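Local structure of maternal effect protein oskar (Drosophila melanogaster, 5A4A) at residues A[61-66]-A[104-109]; A[127-132]-A[168-173]. The protein probably binds RNA through this OSK domain, which belongs to the SGNH hydrolase clan, and acts as an inducer of the germline in the fly embryo. One frame throughout, in Å; residues are numbered along the deposited sequence.

Contact 1 (A[61-66]-A[104-109]); sequences LTINGA and RLLIKE
Leu-106 meets Ile-63 and Ala-66 side by side, and this small apolar cluster makes up nearly all of the direct contact between 61-66 and 104-109. Near the root of the leucine, CB lies 4.1 Å from CG2 of Ile-63, the two side chains running across each other at a slant. Farther out, CG stands anti to the backbone N (chi1 173°), which carries the methyl CD1 over the next turn of the facing helix, 4.3 Å from Ala-66 CB. The same methyl lies equally near the carbonyl carbon of Ala-66, so it packs against backbone as well as side chain. The closest pair of CA atoms, those of Ile-63 and Leu-106, is 7.0 Å apart. Loop residue Ile-85 touches Leu-106 as well.

The two helices, 63-71 and 96-112, belong to the alpha/beta fold of the SGNH hydrolases. Each links parallel strands of the central sheet, and here they pack as neighbours.

Polar interactions secure the start of helix 63-71. Thr-62 is its N-cap: OG1 accepts from Gly-65 N at 2.9 Å, with an N-H...O angle of 157°. The same residue's carbonyl O takes the first helical bond, from Ala-66 N at 2.8 Å, while Asp-89 accepts from the amide of Ile-63. Charged groups border the apolar cluster: Arg-67 donates to Asn-64 OD1 and forms a weak, long ion pair with Glu-109. Arg-104 points away from 61-66 and forms a salt bridge with Glu-148.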
loop_
_atom_site.group_PDB
_atom_site.type_symbol
_atom_site.label_atom_id
_atom_site.label_comp_id
_atom_site.label_asym_id
_atom_site.label_seq_id
_atom_site.Cartn_x
_atom_site.Cartn_y
_atom_site.Cartn_z
ATOM N N LEU A 61 2.932 -7.574 -0.054
ATOM C CA LEU A 61 2.781 -7.158 -1.452
ATOM C C LEU A 61 3.841 -6.127 -1.844
ATOM O O LEU A 61 3.868 -5.017 -1.321
ATOM C CB LEU A 61 1.384 -6.577 -1.715
ATOM C CG LEU A 61 0.942 -6.496 -3.184
ATOM C CD1 LEU A 61 0.657 -7.898 -3.756
ATOM C CD2 LEU A 61 -0.266 -5.583 -3.348
ATOM N N THR A 62 4.716 -6.501 -2.768
ATOM C CA THR A 62 5.682 -5.559 -3.302
ATOM C C THR A 62 5.075 -4.875 -4.525
ATOM O O THR A 62 3.962 -5.206 -4.952
ATOM C CB THR A 62 6.958 -6.274 -3.752
ATOM O OG1 THR A 62 6.602 -7.253 -4.733
ATOM C CG2 THR A 62 7.647 -6.974 -2.561
ATOM N N ILE A 63 5.825 -3.947 -5.104
ATOM C CA ILE A 63 5.393 -3.299 -6.332
ATOM C C ILE A 63 5.206 -4.352 -7.427
ATOM O O ILE A 63 4.181 -4.363 -8.105
ATOM C CB ILE A 63 6.388 -2.216 -6.777
ATOM C CG1 ILE A 63 6.386 -1.054 -5.781
ATOM C CG2 ILE A 63 6.030 -1.688 -8.157
ATOM C CD1 ILE A 63 7.641 -0.186 -5.856
ATOM N N ASN A 64 6.177 -5.249 -7.580
ATOM C CA ASN A 64 6.034 -6.363 -8.524
ATOM C C ASN A 64 4.881 -7.296 -8.165
ATOM O O ASN A 64 4.171 -7.788 -9.046
ATOM C CB ASN A 64 7.348 -7.140 -8.666
ATOM C CG ASN A 64 8.333 -6.435 -9.571
ATOM O OD1 ASN A 64 8.019 -5.392 -10.142
ATOM N ND2 ASN A 64 9.535 -6.996 -9.703
ATOM N N GLY A 65 4.683 -7.529 -6.870
ATOM C CA GLY A 65 3.531 -8.289 -6.417
ATOM C C GLY A 65 2.226 -7.647 -6.861
ATOM O O GLY A 65 1.284 -8.343 -7.250
ATOM N N ALA A 66 2.172 -6.317 -6.798
ATOM C CA ALA A 66 0.979 -5.577 -7.190
ATOM C C ALA A 66 0.762 -5.700 -8.697
ATOM O O ALA A 66 -0.364 -5.882 -9.163
ATOM C CB ALA A 66 1.087 -4.106 -6.768
ATOM N N ARG A 104 7.391 2.526 -12.079
ATOM C CA ARG A 104 7.093 3.099 -13.390
ATOM C C ARG A 104 6.322 2.083 -14.241
ATOM O O ARG A 104 5.359 2.430 -14.924
ATOM C CB ARG A 104 8.390 3.550 -14.073
ATOM C CG ARG A 104 8.248 4.012 -15.499
ATOM C CD ARG A 104 9.609 4.431 -16.050
ATOM N NE ARG A 104 9.998 5.771 -15.615
ATOM C CZ ARG A 104 10.903 6.040 -14.676
ATOM N NH1 ARG A 104 11.537 5.058 -14.042
ATOM N NH2 ARG A 104 11.175 7.302 -14.372
ATOM N N LEU A 105 6.713 0.815 -14.150
ATOM C CA LEU A 105 6.014 -0.245 -14.873
ATOM C C LEU A 105 4.620 -0.554 -14.312
ATOM O O LEU A 105 3.723 -0.918 -15.073
ATOM C CB LEU A 105 6.865 -1.517 -14.935
ATOM C CG LEU A 105 8.132 -1.393 -15.784
ATOM C CD1 LEU A 105 8.947 -2.675 -15.700
ATOM C CD2 LEU A 105 7.794 -1.050 -17.231
ATOM N N LEU A 106 4.440 -0.426 -12.994
ATOM C CA LEU A 106 3.109 -0.576 -12.395
ATOM C C LEU A 106 2.156 0.491 -12.943
ATOM O O LEU A 106 1.027 0.197 -13.351
ATOM C CB LEU A 106 3.172 -0.498 -10.858
ATOM C CG LEU A 106 1.822 -0.469 -10.120
ATOM C CD1 LEU A 106 0.997 -1.743 -10.367
ATOM C CD2 LEU A 106 1.999 -0.243 -8.606
ATOM N N ILE A 107 2.615 1.728 -12.945
ATOM C CA ILE A 107 1.820 2.830 -13.485
ATOM C C ILE A 107 1.450 2.604 -14.957
ATOM O O ILE A 107 0.307 2.818 -15.364
ATOM C CB ILE A 107 2.549 4.181 -13.322
ATOM C CG1 ILE A 107 2.757 4.513 -11.840
ATOM C CG2 ILE A 107 1.759 5.296 -13.994
ATOM C CD1 ILE A 107 1.463 4.647 -11.022
ATOM N N LYS A 108 2.416 2.150 -15.748
ATOM C CA LYS A 108 2.178 1.875 -17.161
ATOM C C LYS A 108 1.211 0.715 -17.356
ATOM O O LYS A 108 0.347 0.759 -18.227
ATOM C CB LYS A 108 3.513 1.601 -17.858
ATOM C CG LYS A 108 3.435 1.060 -19.272
ATOM C CD LYS A 108 4.854 0.745 -19.758
ATOM C CE LYS A 108 4.879 -0.309 -20.852
ATOM N NZ LYS A 108 4.340 0.218 -22.130
ATOM N N GLU A 109 1.358 -0.330 -16.540
ATOM C CA GLU A 109 0.465 -1.477 -16.620
ATOM C C GLU A 109 -0.979 -1.109 -16.263
ATOM O O GLU A 109 -1.922 -1.537 -16.926
ATOM C CB GLU A 109 0.961 -2.602 -15.707
ATOM C CG GLU A 109 -0.047 -3.700 -15.497
ATOM C CD GLU A 109 0.460 -4.771 -14.551
ATOM O OE1 GLU A 109 1.678 -4.869 -14.335
ATOM O OE2 GLU A 109 -0.354 -5.524 -14.005
#

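Contact 2 (A[127-132]-A[168-173]); sequences NYCHDK and VRFDCF
The Phe-170 ring receives Cys-129 at its edge and Val-168 on one face. The thiol sulfur of Cys-129 lies in the plane of the ring, 3.5 Å from Phe-170 CZ. On the face, Val-168 CG1 sits 3.3 Å above the plane, displaced toward the rim, a packing contact within 168-173. The same sulfur also serves a second ring, hovering 3.9 Å above the centre of the His-130 imidazole. Phe-173 turns its edge to the carbonyl O of Arg-169 and meets Trp-190 with the ring planes nearly perpendicular.

The sulfur reaches the phenylalanine edge from a position between the backbone N and the carbonyl carbon of Cys-129 (chi1 59°). CB itself, directed toward the other segment, is 4.0 Å from Val-168 CG1, so that Cys-129 touches both Val-168 and Phe-170.

Each backbone is held in a tight turn of its own. Tyr-128 to Asp-131 form a type I beta turn, closed by Asp-131 N to Tyr-128 O at 3.0 Å. Asp-131 then caps the start of helix 132-148 by accepting from Leu-134 N. Across the contact, residues 170-172 make a short 3-10 segment, with Cys-172 N bonded to Arg-169 O at 2.9 Å. Beyond the two segments, Asn-127 ND2 donates to Pro-186 O, and the backbone O of Asp-171 accepts from Asn-191 ND2.

What results is an edge-on cysteine sulfur-aromatic contact at the surface, joining two loops of the alpha/beta fold, the one after strand 116-120 and the one after strand 154-155.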
loop_
_atom_site.group_PDB
_atom_site.type_symbol
_atom_site.label_atom_id
_atom_site.label_comp_id
_atom_site.label_asym_id
_atom_site.label_seq_id
_atom_site.Cartn_x
_atom_site.Cartn_y
_atom_site.Cartn_z
ATOM N N ASN A 127 9.580 1.731 13.236
ATOM C CA ASN A 127 10.624 0.955 13.913
ATOM C C ASN A 127 11.994 1.036 13.236
ATOM O O ASN A 127 12.977 0.508 13.753
ATOM C CB ASN A 127 10.202 -0.509 14.111
ATOM C CG ASN A 127 9.731 -1.174 12.822
ATOM O OD1 ASN A 127 9.208 -0.520 11.924
ATOM N ND2 ASN A 127 9.906 -2.487 12.742
ATOM N N TYR A 128 12.047 1.703 12.085
ATOM C CA TYR A 128 13.302 1.868 11.357
ATOM C C TYR A 128 13.776 3.310 11.415
ATOM O O TYR A 128 14.559 3.744 10.577
ATOM C CB TYR A 128 13.148 1.425 9.890
ATOM C CG TYR A 128 13.023 -0.071 9.730
ATOM C CD1 TYR A 128 14.153 -0.868 9.577
ATOM C CD2 TYR A 128 11.784 -0.691 9.754
ATOM C CE1 TYR A 128 14.047 -2.236 9.441
ATOM C CE2 TYR A 128 11.667 -2.060 9.618
ATOM C CZ TYR A 128 12.804 -2.826 9.461
ATOM O OH TYR A 128 12.696 -4.189 9.327
ATOM N N CYS A 129 13.312 4.049 12.416
ATOM C CA CYS A 129 13.653 5.467 12.526
ATOM C C CYS A 129 15.162 5.720 12.671
ATOM O O CYS A 129 15.636 6.794 12.320
ATOM C CB CYS A 129 12.873 6.130 13.674
ATOM S SG CYS A 129 13.172 5.386 15.317
ATOM N N HIS A 130 15.914 4.742 13.180
ATOM C CA HIS A 130 17.369 4.893 13.326
ATOM C C HIS A 130 18.168 4.443 12.097
ATOM O O HIS A 130 19.387 4.575 12.058
ATOM C CB HIS A 130 17.881 4.137 14.554
ATOM C CG HIS A 130 17.274 4.593 15.844
ATOM N ND1 HIS A 130 17.007 5.917 16.113
ATOM C CD2 HIS A 130 16.873 3.897 16.934
ATOM C CE1 HIS A 130 16.472 6.020 17.318
ATOM N NE2 HIS A 130 16.380 4.808 17.836
ATOM N N ASP A 131 17.480 3.898 11.102
ATOM C CA ASP A 131 18.137 3.438 9.890
ATOM C C ASP A 131 18.081 4.598 8.893
ATOM O O ASP A 131 17.090 4.765 8.192
ATOM C CB ASP A 131 17.396 2.214 9.349
ATOM C CG ASP A 131 18.086 1.568 8.155
ATOM O OD1 ASP A 131 18.789 2.268 7.389
ATOM O OD2 ASP A 131 17.888 0.341 7.965
ATOM N N LYS A 132 19.135 5.411 8.856
ATOM C CA LYS A 132 19.154 6.591 7.990
ATOM C C LYS A 132 19.077 6.238 6.510
ATOM O O LYS A 132 18.548 6.999 5.705
ATOM C CB LYS A 132 20.389 7.455 8.273
ATOM C CG LYS A 132 20.371 8.087 9.653
ATOM C CD LYS A 132 21.589 8.960 9.898
ATOM C CE LYS A 132 21.544 9.571 11.295
ATOM N NZ LYS A 132 22.837 10.205 11.686
ATOM N N VAL A 168 9.502 10.941 13.239
ATOM C CA VAL A 168 8.258 10.197 13.402
ATOM C C VAL A 168 7.520 10.555 14.696
ATOM O O VAL A 168 8.131 10.743 15.755
ATOM C CB VAL A 168 8.514 8.670 13.284
ATOM C CG1 VAL A 168 9.572 8.225 14.271
ATOM C CG2 VAL A 168 7.240 7.881 13.484
ATOM N N ARG A 169 6.204 10.701 14.593
ATOM C CA ARG A 169 5.374 10.926 15.765
ATOM C C ARG A 169 5.056 9.585 16.398
ATOM O O ARG A 169 4.101 8.922 15.991
ATOM C CB ARG A 169 4.056 11.577 15.363
ATOM C CG ARG A 169 4.168 12.988 14.845
ATOM C CD ARG A 169 2.794 13.496 14.454
ATOM N NE ARG A 169 2.844 14.840 13.877
ATOM C CZ ARG A 169 2.887 15.962 14.585
ATOM N NH1 ARG A 169 2.895 15.911 15.906
ATOM N NH2 ARG A 169 2.928 17.137 13.973
ATOM N N PHE A 170 5.830 9.178 17.397
ATOM C CA PHE A 170 5.587 7.873 17.998
ATOM C C PHE A 170 4.235 7.755 18.685
ATOM O O PHE A 170 3.760 6.647 18.924
ATOM C CB PHE A 170 6.725 7.452 18.921
ATOM C CG PHE A 170 7.906 6.919 18.186
ATOM C CD1 PHE A 170 7.814 5.730 17.481
ATOM C CD2 PHE A 170 9.098 7.616 18.168
ATOM C CE1 PHE A 170 8.896 5.235 16.786
ATOM C CE2 PHE A 170 10.185 7.126 17.475
ATOM C CZ PHE A 170 10.083 5.931 16.784
ATOM N N ASP A 171 3.595 8.885 18.968
ATOM C CA ASP A 171 2.259 8.834 19.555
ATOM C C ASP A 171 1.194 8.392 18.538
ATOM O O ASP A 171 0.022 8.231 18.882
ATOM C CB ASP A 171 1.893 10.163 20.233
ATOM C CG ASP A 171 1.586 11.267 19.245
ATOM O OD1 ASP A 171 2.056 11.198 18.089
ATOM O OD2 ASP A 171 0.870 12.214 19.634
ATOM N N CYS A 172 1.614 8.181 17.293
ATOM C CA CYS A 172 0.725 7.669 16.246
ATOM C C CYS A 172 1.012 6.206 15.915
ATOM O O CYS A 172 0.428 5.651 14.976
ATOM C CB CYS A 172 0.880 8.499 14.977
ATOM S SG CYS A 172 0.259 10.187 15.127
ATOM N N PHE A 173 1.922 5.590 16.663
ATOM C CA PHE A 173 2.297 4.204 16.415
ATOM C C PHE A 173 2.083 3.375 17.659
ATOM O O PHE A 173 2.070 3.900 18.775
ATOM C CB PHE A 173 3.760 4.101 15.971
ATOM C CG PHE A 173 4.003 4.607 14.583
ATOM C CD1 PHE A 173 4.041 5.971 14.321
ATOM C CD2 PHE A 173 4.183 3.714 13.537
ATOM C CE1 PHE A 173 4.247 6.438 13.033
ATOM C CE2 PHE A 173 4.394 4.158 12.260
ATOM C CZ PHE A 173 4.432 5.533 11.997
#

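The two contacts follow one another along the chain, contact 1 closing before contact 2 opens, and both belong to the single OSK domain. They lie on opposite sides of the chain's centre, with their own centres 26 Å apart and nearest atoms about 13 Å apart, so they do not touch. Contact 1 is buried and joins helices 63-71 and 96-112; contact 2 is superficial and joins loops. The central sheet relates them: helix 96-112 leads into strand 116-120, whose following loop supplies 127-132. One contact thus packs connecting helices together, while the other brings two loops together at the periphery of the same alpha/beta fold.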